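Local coordinates for mitochondrial RNA-binding protein 2 (Trypanosoma brucei, PDB 2GIA) that joins MRP1 in a guide-RNA-binding complex that probably acts as a matchmaker between RNA strands during mitochondrial RNA editing, at residues A103-V108 with R178-A183; L62-L65 with F70-L73; K115-S120 with N124-P129; L73-Q78 with W164-D169. One frame throughout, in Å; residues are numbered along the deposited sequence.

How the interactions relate
From the N terminus, interaction 2 comes first, a tight hairpin between strands 60-67 and 70-78. Strand 70-78 then runs on from Leu-73 into interaction 4, which closes a loop of 85 residues when strand 160-168 brings the second sheet against the first. Interaction 1 opens inside that loop, on helix 101-109, and closes beyond it on helix 170-187, so the two cross. Interaction 3, the hairpin 115-120 with 124-129, nests inside both. Side chains bridge the contacts: Leu-180 reaches Val-71, Phe-105 meets Phe-127, and Leu-62 touches Phe-168. Two hairpins, two helices and two sheets are thus tied into one compact body.

Interaction 1. Residues A103-V108 with R178-A183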
loop_
_atom_site.group_PDB
_atom_site.type_symbol
_atom_site.label_atom_id
_atom_site.label_comp_id
_atom_site.label_asym_id
_atom_site.label_seq_id
_atom_site.Cartn_x
_atom_site.Cartn_y
_atom_site.Cartn_z
ATOM N N ALA D 103 1.766 11.940 11.172
ATOM C CA ALA D 103 3.119 11.808 10.681
ATOM C C ALA D 103 4.140 11.733 11.819
ATOM O O ALA D 103 5.184 11.105 11.646
ATOM C CB ALA D 103 3.448 12.987 9.720
ATOM N N ARG D 104 3.867 12.355 12.982
ATOM C CA ARG D 104 4.835 12.293 14.109
ATOM C C ARG D 104 4.870 10.920 14.756
ATOM O O ARG D 104 5.928 10.475 15.180
ATOM C CB ARG D 104 4.514 13.337 15.199
ATOM C CG ARG D 104 4.756 14.782 14.668
ATOM C CD ARG D 104 4.449 15.826 15.751
ATOM N NE ARG D 104 4.658 17.183 15.262
ATOM C CZ ARG D 104 5.792 17.878 15.394
ATOM N NH1 ARG D 104 6.865 17.364 16.011
ATOM N NH2 ARG D 104 5.847 19.117 14.920
ATOM N N PHE D 105 3.708 10.272 14.856
ATOM C CA PHE D 105 3.655 8.903 15.366
ATOM C C PHE D 105 4.314 7.993 14.330
ATOM O O PHE D 105 5.082 7.106 14.689
ATOM C CB PHE D 105 2.208 8.470 15.585
ATOM C CG PHE D 105 1.690 8.796 16.985
ATOM C CD1 PHE D 105 1.639 7.807 17.960
ATOM C CD2 PHE D 105 1.296 10.085 17.307
ATOM C CE1 PHE D 105 1.184 8.118 19.276
ATOM C CE2 PHE D 105 0.838 10.411 18.612
ATOM C CZ PHE D 105 0.790 9.426 19.579
ATOM N N LEU D 106 4.016 8.209 13.040
ATOM C CA LEU D 106 4.617 7.370 11.999
ATOM C C LEU D 106 6.129 7.492 12.068
ATOM O O LEU D 106 6.864 6.498 11.892
ATOM C CB LEU D 106 4.090 7.772 10.577
ATOM C CG LEU D 106 2.662 7.218 10.342
ATOM C CD1 LEU D 106 2.059 7.884 9.083
ATOM C CD2 LEU D 106 2.685 5.677 10.169
ATOM N N ALA D 107 6.619 8.713 12.318
ATOM C CA ALA D 107 8.065 8.890 12.362
ATOM C C ALA D 107 8.706 8.014 13.448
ATOM O O ALA D 107 9.821 7.525 13.264
ATOM C CB ALA D 107 8.433 10.377 12.560
ATOM N N VAL D 108 7.999 7.801 14.560
ATOM C CA VAL D 108 8.533 6.959 15.626
ATOM C C VAL D 108 8.460 5.482 15.199
ATOM O O VAL D 108 9.450 4.755 15.300
ATOM C CB VAL D 108 7.767 7.184 16.971
ATOM C CG1 VAL D 108 8.207 6.135 18.038
ATOM C CG2 VAL D 108 8.038 8.633 17.491
ATOM N N ARG D 178 0.244 0.453 10.024
ATOM C CA ARG D 178 -0.623 0.326 8.822
ATOM C C ARG D 178 -1.895 1.156 8.988
ATOM O O ARG D 178 -2.395 1.762 8.034
ATOM C CB ARG D 178 -0.986 -1.151 8.553
ATOM C CG ARG D 178 0.253 -2.055 8.287
ATOM C CD ARG D 178 1.284 -1.359 7.355
ATOM N NE ARG D 178 0.763 -1.007 6.013
ATOM C CZ ARG D 178 1.354 -0.145 5.171
ATOM N NH1 ARG D 178 2.486 0.479 5.525
ATOM N NH2 ARG D 178 0.867 0.036 3.938
ATOM N N PHE D 179 -2.444 1.152 10.200
ATOM C CA PHE D 179 -3.649 1.922 10.469
ATOM C C PHE D 179 -3.405 3.413 10.211
ATOM O O PHE D 179 -4.187 4.055 9.513
ATOM C CB PHE D 179 -4.101 1.727 11.928
ATOM C CG PHE D 179 -5.334 2.545 12.281
ATOM C CD1 PHE D 179 -5.202 3.803 12.869
ATOM C CD2 PHE D 179 -6.604 2.053 12.030
ATOM C CE1 PHE D 179 -6.329 4.546 13.207
ATOM C CE2 PHE D 179 -7.757 2.781 12.365
ATOM C CZ PHE D 179 -7.619 4.036 12.962
ATOM N N LEU D 180 -2.326 3.956 10.780
ATOM C CA LEU D 180 -1.984 5.359 10.583
ATOM C C LEU D 180 -1.671 5.619 9.115
ATOM O O LEU D 180 -1.978 6.694 8.585
ATOM C CB LEU D 180 -0.763 5.761 11.427
ATOM C CG LEU D 180 -1.097 5.767 12.935
ATOM C CD1 LEU D 180 0.105 6.159 13.713
ATOM C CD2 LEU D 180 -2.272 6.727 13.230
ATOM N N THR D 181 -1.019 4.665 8.458
ATOM C CA THR D 181 -0.736 4.847 7.008
ATOM C C THR D 181 -2.057 4.995 6.243
ATOM O O THR D 181 -2.197 5.901 5.385
ATOM C CB THR D 181 0.076 3.665 6.479
ATOM O OG1 THR D 181 1.407 3.750 7.042
ATOM C CG2 THR D 181 0.183 3.706 4.911
ATOM N N GLN D 182 -3.028 4.115 6.529
ATOM C CA GLN D 182 -4.355 4.227 5.862
ATOM C C GLN D 182 -5.026 5.556 6.272
ATOM O O GLN D 182 -5.559 6.249 5.427
ATOM C CB GLN D 182 -5.291 3.091 6.282
ATOM C CG GLN D 182 -4.858 1.741 5.688
ATOM C CD GLN D 182 -5.247 1.650 4.227
ATOM O OE1 GLN D 182 -6.415 1.469 3.888
ATOM N NE2 GLN D 182 -4.285 1.787 3.368
ATOM N N ALA D 183 -5.005 5.916 7.566
ATOM C CA ALA D 183 -5.669 7.177 7.951
ATOM C C ALA D 183 -5.064 8.385 7.208
ATOM O O ALA D 183 -5.810 9.270 6.722
ATOM C CB ALA D 183 -5.591 7.394 9.478
#
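Phe-105 and Leu-106, neighbours on helix 101-109, meet Leu-180 and Thr-181 of helix 170-187. The segments run roughly antiparallel, at 146°, and their axes come no closer than 10.0 Å, so side chains alone make the contact. Phe-105 contributes its CB, which lies 3.6 Å from Leu-180 CD1. Its ring leads away from the partner helix to Val-116, Val-118 and Phe-127 of the second sheet, so one residue serves the helix pair at its root and the sheet at its end. Leu-106 comes next and is directed toward the partner helix. With CG swung beside the backbone N and opposite the carbonyl carbon (chi1 -77°), its CD2 branch passes alongside Leu-180 and settles 3.7 Å from Leu-180 CB. The two leucines overlap head to root, the end of Leu-106 reaching the base of Leu-180. The same Leu-106 CD2 meets Thr-181 OG1 at 3.9 Å, the threonine standing across the leucine. This contact with the methyl is van der Waals; the polar need of OG1 is met by the carbonyl of Gln-177 within its own helix. Leu-180 CD2 continues to Val-71 of the first sheet, while His-137 of a neighbouring MRP1 subunit packs on both Leu-106 and Thr-181. A small apolar bridge, backed by sheets and closed by a partner subunit, is consistent with the Whirly-type fold of this family, in which two antiparallel four-stranded sheets are combined with helices that meet neighbouring subunits.

Interaction 2. Residues L62-L65 with F70-L73; sequences LRVL and FVVL
Val-64 and Leu-73 stand side by side and point the same way from a non-hydrogen-bonded pair, with Val-64 CG1 4.2 Å from Leu-73 CD2. The same Val-64 CG1 also reaches diagonally to Val-71 CG1, at 4.1 Å, so this one methyl meets two side chains of the partner strand. Leu-62 joins them on this face from the other end: its CG is anti to the backbone N (chi1 -179°), which carries CD1 across to Leu-73 CB at 4.1 Å. Leu-62 also packs on Trp-164, Val-166 and Phe-168 of the second sheet, so the face of Leu-62, Val-64, Val-71 and Leu-73 looks into the core. This is an antiparallel beta hairpin, strands 60-67 and 70-78, forming the middle of a four-stranded sheet whose outer strands are 45-50 and 89-97. On the opposite face Leu-65 and Val-72 cross at a slant, Leu-65 CG lying 3.8 Å from Val-72 CB. Leu-65 CG is wedged between its own N and carbonyl carbon (chi1 43°), and CD1 lies near the valine as well. Their backbones form a hydrogen-bonded pair: Leu-65 N donates to Val-72 O at 2.9 Å, in the carbonyl plane, and Val-72 N returns the bond to Leu-65 O at 2.8 Å, tilted from that plane. Leu-65 O additionally receives a CA-H...O contact from Val-71 CA at 3.3 Å. Arg-63 turns its end away from strand 70-78, and its NE forms a salt bridge with Asp-47 on strand 45-50.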
loop_
_atom_site.group_PDB
_atom_site.type_symbol
_atom_site.label_atom_id
_atom_site.label_comp_id
_atom_site.label_asym_id
_atom_site.label_seq_id
_atom_site.Cartn_x
_atom_site.Cartn_y
_atom_site.Cartn_z
ATOM N N LEU D 62 -7.424 -0.914 24.506
ATOM C CA LEU D 62 -7.253 0.368 23.838
ATOM C C LEU D 62 -7.837 0.157 22.458
ATOM O O LEU D 62 -7.438 -0.788 21.746
ATOM C CB LEU D 62 -5.778 0.765 23.701
ATOM C CG LEU D 62 -5.561 2.128 23.007
ATOM C CD1 LEU D 62 -6.002 3.273 23.924
ATOM C CD2 LEU D 62 -4.099 2.305 22.676
ATOM N N ARG D 63 -8.826 0.976 22.100
ATOM C CA ARG D 63 -9.386 0.877 20.773
ATOM C C ARG D 63 -8.812 2.110 20.089
ATOM O O ARG D 63 -8.766 3.209 20.688
ATOM C CB ARG D 63 -10.907 0.910 20.807
ATOM C CG ARG D 63 -11.539 -0.308 21.542
ATOM C CD ARG D 63 -13.042 -0.421 21.237
ATOM N NE ARG D 63 -13.248 -0.798 19.838
ATOM C CZ ARG D 63 -13.883 -0.072 18.916
ATOM N NH1 ARG D 63 -14.410 1.112 19.214
ATOM N NH2 ARG D 63 -13.997 -0.539 17.678
ATOM N N VAL D 64 -8.306 1.917 18.872
ATOM C CA VAL D 64 -7.713 3.014 18.095
ATOM C C VAL D 64 -8.632 3.245 16.931
ATOM O O VAL D 64 -8.876 2.338 16.139
ATOM C CB VAL D 64 -6.298 2.666 17.544
ATOM C CG1 VAL D 64 -5.752 3.830 16.726
ATOM C CG2 VAL D 64 -5.358 2.333 18.697
ATOM N N LEU D 65 -9.164 4.456 16.806
ATOM C CA LEU D 65 -10.083 4.677 15.696
ATOM C C LEU D 65 -9.855 5.928 14.937
ATOM O O LEU D 65 -9.078 6.788 15.347
ATOM C CB LEU D 65 -11.531 4.649 16.187
ATOM C CG LEU D 65 -11.921 5.365 17.478
ATOM C CD1 LEU D 65 -13.148 6.198 17.244
ATOM C CD2 LEU D 65 -12.214 4.356 18.551
ATOM N N PHE D 70 -9.693 12.842 12.964
ATOM C CA PHE D 70 -8.887 12.625 14.163
ATOM C C PHE D 70 -8.574 11.144 14.356
ATOM O O PHE D 70 -9.398 10.294 14.026
ATOM C CB PHE D 70 -9.661 13.016 15.435
ATOM C CG PHE D 70 -9.975 14.478 15.546
ATOM C CD1 PHE D 70 -9.124 15.326 16.241
ATOM C CD2 PHE D 70 -11.130 14.997 14.967
ATOM C CE1 PHE D 70 -9.419 16.692 16.370
ATOM C CE2 PHE D 70 -11.443 16.369 15.079
ATOM C CZ PHE D 70 -10.583 17.211 15.782
ATOM N N VAL D 71 -7.420 10.855 14.951
ATOM C CA VAL D 71 -7.125 9.503 15.364
ATOM C C VAL D 71 -7.554 9.583 16.843
ATOM O O VAL D 71 -7.097 10.451 17.592
ATOM C CB VAL D 71 -5.630 9.141 15.297
ATOM C CG1 VAL D 71 -5.356 7.813 16.085
ATOM C CG2 VAL D 71 -5.237 8.909 13.822
ATOM N N VAL D 72 -8.446 8.696 17.246
ATOM C CA VAL D 72 -8.917 8.665 18.619
ATOM C C VAL D 72 -8.394 7.447 19.385
ATOM O O VAL D 72 -8.452 6.304 18.904
ATOM C CB VAL D 72 -10.451 8.641 18.632
ATOM C CG1 VAL D 72 -10.971 8.880 20.061
ATOM C CG2 VAL D 72 -10.982 9.678 17.662
ATOM N N LEU D 73 -7.884 7.674 20.584
ATOM C CA LEU D 73 -7.411 6.571 21.392
ATOM C C LEU D 73 -8.435 6.418 22.536
ATOM O O LEU D 73 -8.570 7.317 23.367
ATOM C CB LEU D 73 -6.022 6.883 21.960
ATOM C CG LEU D 73 -4.996 7.463 20.972
ATOM C CD1 LEU D 73 -3.650 7.708 21.626
ATOM C CD2 LEU D 73 -4.843 6.452 19.814
#

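Interaction 3. Residues K115-S120 with N124-P129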
loop_
_atom_site.group_PDB
_atom_site.type_symbol
_atom_site.label_atom_id
_atom_site.label_comp_id
_atom_site.label_asym_id
_atom_site.label_seq_id
_atom_site.Cartn_x
_atom_site.Cartn_y
_atom_site.Cartn_z
ATOM N N LYS D 115 10.894 9.867 19.665
ATOM C CA LYS D 115 9.753 10.194 20.504
ATOM C C LYS D 115 8.768 11.192 19.929
ATOM O O LYS D 115 9.125 12.047 19.126
ATOM C CB LYS D 115 10.235 10.749 21.870
ATOM C CG LYS D 115 9.116 11.433 22.673
ATOM C CD LYS D 115 9.506 11.690 24.138
ATOM C CE LYS D 115 10.505 12.830 24.299
ATOM N NZ LYS D 115 11.813 12.541 23.667
ATOM N N VAL D 116 7.511 11.069 20.350
ATOM C CA VAL D 116 6.501 12.035 19.958
ATOM C C VAL D 116 5.755 12.351 21.252
ATOM O O VAL D 116 5.372 11.440 21.983
ATOM C CB VAL D 116 5.482 11.510 18.887
ATOM C CG1 VAL D 116 4.820 10.188 19.330
ATOM C CG2 VAL D 116 4.399 12.559 18.674
ATOM N N GLU D 117 5.575 13.639 21.531
ATOM C CA GLU D 117 4.871 14.098 22.735
ATOM C C GLU D 117 3.561 14.762 22.376
ATOM O O GLU D 117 3.492 15.537 21.434
ATOM C CB GLU D 117 5.715 15.118 23.494
ATOM C CG GLU D 117 6.915 14.521 24.189
ATOM C CD GLU D 117 7.621 15.545 25.056
ATOM O OE1 GLU D 117 6.911 16.329 25.717
ATOM O OE2 GLU D 117 8.869 15.562 25.086
ATOM N N VAL D 118 2.513 14.445 23.124
ATOM C CA VAL D 118 1.207 15.050 22.908
ATOM C C VAL D 118 0.912 15.830 24.203
ATOM O O VAL D 118 0.967 15.257 25.292
ATOM C CB VAL D 118 0.111 13.972 22.738
ATOM C CG1 VAL D 118 -1.203 14.627 22.363
ATOM C CG2 VAL D 118 0.551 12.921 21.701
ATOM N N HIS D 119 0.615 17.123 24.077
ATOM C CA HIS D 119 0.313 17.983 25.237
ATOM C C HIS D 119 -0.985 18.745 25.040
ATOM O O HIS D 119 -1.169 19.428 24.033
ATOM C CB HIS D 119 1.423 19.018 25.482
ATOM C CG HIS D 119 2.757 18.420 25.803
ATOM N ND1 HIS D 119 3.024 17.790 27.002
ATOM C CD2 HIS D 119 3.893 18.338 25.073
ATOM C CE1 HIS D 119 4.268 17.347 26.994
ATOM N NE2 HIS D 119 4.818 17.666 25.836
ATOM N N SER D 120 -1.871 18.618 26.025
ATOM C CA SER D 120 -3.172 19.284 26.050
ATOM C C SER D 120 -3.498 19.585 27.506
ATOM O O SER D 120 -2.730 19.229 28.400
ATOM C CB SER D 120 -4.258 18.378 25.470
ATOM O OG SER D 120 -4.226 18.414 24.057
ATOM N N ASN D 124 -1.263 14.536 28.593
ATOM C CA ASN D 124 0.177 14.710 28.517
ATOM C C ASN D 124 0.715 13.293 28.235
ATOM O O ASN D 124 0.872 12.479 29.144
ATOM C CB ASN D 124 0.711 15.288 29.840
ATOM C CG ASN D 124 2.221 15.196 29.962
ATOM O OD1 ASN D 124 2.936 15.114 28.959
ATOM N ND2 ASN D 124 2.720 15.222 31.203
ATOM N N ALA D 125 0.995 12.995 26.970
ATOM C CA ALA D 125 1.476 11.647 26.623
ATOM C C ALA D 125 2.699 11.608 25.728
ATOM O O ALA D 125 2.994 12.587 25.021
ATOM C CB ALA D 125 0.346 10.861 25.955
ATOM N N THR D 126 3.412 10.476 25.778
ATOM C CA THR D 126 4.583 10.225 24.927
ATOM C C THR D 126 4.433 8.846 24.265
ATOM O O THR D 126 3.775 7.938 24.821
ATOM C CB THR D 126 5.959 10.205 25.712
ATOM O OG1 THR D 126 6.042 9.028 26.526
ATOM C CG2 THR D 126 6.109 11.474 26.558
ATOM N N PHE D 127 5.049 8.690 23.088
ATOM C CA PHE D 127 5.028 7.421 22.367
ATOM C C PHE D 127 6.486 7.256 21.976
ATOM O O PHE D 127 7.032 8.074 21.259
ATOM C CB PHE D 127 4.125 7.507 21.103
ATOM C CG PHE D 127 3.998 6.207 20.372
ATOM C CD1 PHE D 127 3.144 5.210 20.852
ATOM C CD2 PHE D 127 4.754 5.957 19.227
ATOM C CE1 PHE D 127 3.036 3.958 20.208
ATOM C CE2 PHE D 127 4.664 4.728 18.578
ATOM C CZ PHE D 127 3.797 3.718 19.069
ATOM N N THR D 128 7.087 6.162 22.418
ATOM C CA THR D 128 8.488 5.929 22.188
ATOM C C THR D 128 8.753 4.460 21.956
ATOM O O THR D 128 7.909 3.607 22.273
ATOM C CB THR D 128 9.253 6.345 23.469
ATOM O OG1 THR D 128 8.752 5.559 24.556
ATOM C CG2 THR D 128 8.969 7.808 23.824
ATOM N N PRO D 129 9.932 4.133 21.406
ATOM C CA PRO D 129 10.278 2.728 21.173
ATOM C C PRO D 129 10.535 2.102 22.549
ATOM O O PRO D 129 10.947 2.787 23.493
ATOM C CB PRO D 129 11.583 2.779 20.378
ATOM C CG PRO D 129 11.711 4.171 19.915
ATOM C CD PRO D 129 10.891 5.055 20.780
#
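Val-116 with Phe-127 and Val-118 with Ala-125 are the hydrogen-bonded pairs of an antiparallel hairpin whose strand axes lie 4.6 Å apart at closest approach. Val-118 N to Ala-125 O is short and nearly straight (2.7 Å, 173° at the hydrogen), with Ala-125 N returning to Val-118 O. The bonds between Val-116 and Phe-127 are longer and more bent, Val-116 N to Phe-127 O measuring 3.2 Å. Glu-117 with Thr-126 and His-119 with Asn-124 are the intervening non-hydrogen-bonded pairs. Val-116, Val-118, Ala-125 and Phe-127 share one face, directed at helix 101-109. There Val-116 CG1 presses tightly on Phe-127 CB, and the phenylalanine ring leads on to Phe-105. The other face is polar. Lys-115 lies along Thr-128, its CB 3.8 Å from Thr-128 CG2, before the chain bends at its last two torsions. Glu-117 runs beside Thr-126, with CG 3.9 Å from Thr-126 CG2. The His-119 ring and the Asn-124 amide point the same way with planes 30° apart, and Asn-124 OD1 lies 3.3 Å from both ND1 and CE1 of His-119. His-119 NE2 donates along its own strand to Glu-117 OE1; the modelled length is improbably short, so its exact value is doubtful. The hairpin is therefore amphipathic: an apolar face packs on helix 101-109, and a row of polar groups faces outward, where an acetic acid molecule, probably from the crystallisation liquor, lies by Asn-124. A carboxylate as near as that of Glu-117 would be expected to stabilise a positive charge on the imidazole.

Interaction 4. Residues L73-Q78 with W164-D169; sequences LDYHRQ and WTVEFD
Tyr-75 lies against the indole of Trp-164, its CB squarely over the six-membered ring, 3.9 Å from that ring's centroid and 8° off its normal, a CH-pi contact. CG comes next, anti to the backbone N, and it too rests above the indole, toward the rim, 3.7 Å from Trp-164 CE3. The phenol then runs counter to the indole, the planes inclined at 36°, so the pair is oblique. Here the two four-stranded sheets of the Whirly-type fold face each other: strand 70-78 belongs to one and strand 160-168 to the other, and this aromatic pair helps fill the core between them. Further along the phenol, CE2 meets Val-166 CG2 at 3.9 Å, the methyl lying at the ring's edge, in its plane. CZ ends up 3.9 Å from Trp-164 CB, which returns the CH-pi contact over the tyrosine face. Trp-164 CG is tucked in above its own main chain, flanked by N and the carbonyl carbon (chi1 53°), which helps lay the indole over the root of Tyr-75; at the indole's polar end NE1 bonds to Ser-143. Finally Tyr-75 OH reaches a water through a weak bond of 3.3 Å, and the same water accepts from Thr-165 N at 2.8 Å.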
loop_
_atom_site.group_PDB
_atom_site.type_symbol
_atom_site.label_atom_id
_atom_site.label_comp_id
_atom_site.label_asym_id
_atom_site.label_seq_id
_atom_site.Cartn_x
_atom_site.Cartn_y
_atom_site.Cartn_z
ATOM N N LEU D 73 -7.884 7.674 20.584
ATOM C CA LEU D 73 -7.411 6.571 21.392
ATOM C C LEU D 73 -8.435 6.418 22.536
ATOM O O LEU D 73 -8.570 7.317 23.367
ATOM C CB LEU D 73 -6.022 6.883 21.960
ATOM C CG LEU D 73 -4.996 7.463 20.972
ATOM C CD1 LEU D 73 -3.650 7.708 21.626
ATOM C CD2 LEU D 73 -4.843 6.452 19.814
ATOM N N ASP D 74 -9.190 5.318 22.544
ATOM C CA ASP D 74 -10.183 5.070 23.609
ATOM C C ASP D 74 -9.633 4.035 24.584
ATOM O O ASP D 74 -9.548 2.835 24.266
ATOM C CB ASP D 74 -11.502 4.550 23.042
ATOM C CG ASP D 74 -12.381 5.645 22.463
ATOM O OD1 ASP D 74 -12.068 6.828 22.605
ATOM O OD2 ASP D 74 -13.418 5.310 21.851
ATOM N N TYR D 75 -9.237 4.484 25.778
ATOM C CA TYR D 75 -8.705 3.563 26.770
ATOM C C TYR D 75 -9.786 3.023 27.723
ATOM O O TYR D 75 -10.586 3.797 28.279
ATOM C CB TYR D 75 -7.607 4.246 27.566
ATOM C CG TYR D 75 -6.990 3.342 28.588
ATOM C CD1 TYR D 75 -7.517 3.262 29.879
ATOM C CD2 TYR D 75 -5.884 2.542 28.268
ATOM C CE1 TYR D 75 -6.965 2.410 30.827
ATOM C CE2 TYR D 75 -5.314 1.699 29.209
ATOM C CZ TYR D 75 -5.865 1.636 30.492
ATOM O OH TYR D 75 -5.318 0.796 31.431
ATOM N N HIS D 76 -9.801 1.702 27.893
ATOM C CA HIS D 76 -10.762 0.995 28.742
ATOM C C HIS D 76 -10.074 0.109 29.786
ATOM O O HIS D 76 -9.007 -0.445 29.530
ATOM C CB HIS D 76 -11.630 0.040 27.925
ATOM C CG HIS D 76 -12.237 0.651 26.704
ATOM N ND1 HIS D 76 -13.595 0.780 26.541
ATOM C CD2 HIS D 76 -11.674 1.120 25.566
ATOM C CE1 HIS D 76 -13.846 1.296 25.353
ATOM N NE2 HIS D 76 -12.697 1.511 24.740
ATOM N N ARG D 77 -10.716 -0.047 30.950
ATOM C CA ARG D 77 -10.217 -0.941 31.999
ATOM C C ARG D 77 -11.083 -2.188 31.879
ATOM O O ARG D 77 -12.235 -2.094 31.469
ATOM C CB ARG D 77 -10.419 -0.321 33.382
ATOM C CG ARG D 77 -11.880 -0.117 33.715
ATOM C CD ARG D 77 -12.066 0.822 34.908
ATOM N NE ARG D 77 -13.473 1.192 35.049
ATOM C CZ ARG D 77 -13.894 2.383 35.451
ATOM N NH1 ARG D 77 -13.013 3.331 35.768
ATOM N NH2 ARG D 77 -15.198 2.637 35.501
ATOM N N GLN D 78 -10.538 -3.355 32.213
ATOM C CA GLN D 78 -11.315 -4.589 32.127
ATOM C C GLN D 78 -12.407 -4.477 33.188
ATOM O O GLN D 78 -12.116 -4.072 34.306
ATOM C CB GLN D 78 -10.423 -5.801 32.408
ATOM C CG GLN D 78 -11.123 -7.154 32.215
ATOM C CD GLN D 78 -10.137 -8.292 32.059
ATOM O OE1 GLN D 78 -8.923 -8.080 32.080
ATOM N NE2 GLN D 78 -10.649 -9.510 31.891
ATOM N N TRP D 164 -1.990 6.071 32.642
ATOM C CA TRP D 164 -2.136 4.770 31.997
ATOM C C TRP D 164 -1.045 4.557 30.954
ATOM O O TRP D 164 -0.489 5.521 30.433
ATOM C CB TRP D 164 -3.521 4.661 31.361
ATOM C CG TRP D 164 -3.877 5.797 30.419
ATOM C CD1 TRP D 164 -4.305 7.062 30.758
ATOM C CD2 TRP D 164 -3.929 5.727 28.984
ATOM N NE1 TRP D 164 -4.628 7.772 29.616
ATOM C CE2 TRP D 164 -4.401 6.982 28.522
ATOM C CE3 TRP D 164 -3.613 4.730 28.052
ATOM C CZ2 TRP D 164 -4.581 7.251 27.153
ATOM C CZ3 TRP D 164 -3.794 4.999 26.697
ATOM C CH2 TRP D 164 -4.267 6.253 26.262
ATOM N N THR D 165 -0.748 3.291 30.670
ATOM C CA THR D 165 0.300 2.905 29.710
ATOM C C THR D 165 -0.207 1.757 28.852
ATOM O O THR D 165 -0.861 0.845 29.373
ATOM C CB THR D 165 1.578 2.357 30.427
ATOM O OG1 THR D 165 2.125 3.356 31.289
ATOM C CG2 THR D 165 2.657 1.990 29.419
ATOM N N VAL D 166 0.103 1.787 27.552
ATOM C CA VAL D 166 -0.287 0.690 26.665
ATOM C C VAL D 166 0.967 0.273 25.901
ATOM O O VAL D 166 1.579 1.092 25.222
ATOM C CB VAL D 166 -1.395 1.098 25.658
ATOM C CG1 VAL D 166 -1.683 -0.063 24.687
ATOM C CG2 VAL D 166 -2.683 1.438 26.410
ATOM N N GLU D 167 1.360 -0.987 26.055
ATOM C CA GLU D 167 2.520 -1.537 25.379
ATOM C C GLU D 167 2.052 -2.073 24.012
ATOM O O GLU D 167 0.983 -2.680 23.900
ATOM C CB GLU D 167 3.114 -2.724 26.168
ATOM C CG GLU D 167 3.705 -2.391 27.556
ATOM C CD GLU D 167 4.764 -1.307 27.501
ATOM O OE1 GLU D 167 5.368 -1.074 26.425
ATOM O OE2 GLU D 167 5.006 -0.679 28.544
ATOM N N PHE D 168 2.855 -1.852 22.989
ATOM C CA PHE D 168 2.540 -2.349 21.663
ATOM C C PHE D 168 3.628 -3.355 21.307
ATOM O O PHE D 168 4.782 -2.950 21.146
ATOM C CB PHE D 168 2.583 -1.206 20.635
ATOM C CG PHE D 168 1.401 -0.280 20.699
ATOM C CD1 PHE D 168 0.408 -0.325 19.708
ATOM C CD2 PHE D 168 1.271 0.631 21.754
ATOM C CE1 PHE D 168 -0.699 0.534 19.778
ATOM C CE2 PHE D 168 0.169 1.494 21.842
ATOM C CZ PHE D 168 -0.818 1.453 20.856
ATOM N N ASP D 169 3.294 -4.634 21.199
ATOM C CA ASP D 169 4.308 -5.613 20.792
ATOM C C ASP D 169 4.542 -5.514 19.265
ATOM O O ASP D 169 4.054 -4.589 18.616
ATOM C CB ASP D 169 3.931 -7.054 21.233
ATOM C CG ASP D 169 2.732 -7.643 20.477
ATOM O OD1 ASP D 169 2.300 -7.089 19.444
ATOM O OD2 ASP D 169 2.219 -8.698 20.921
HETATM O O HOH W 1 -2.194 1.517 32.253
#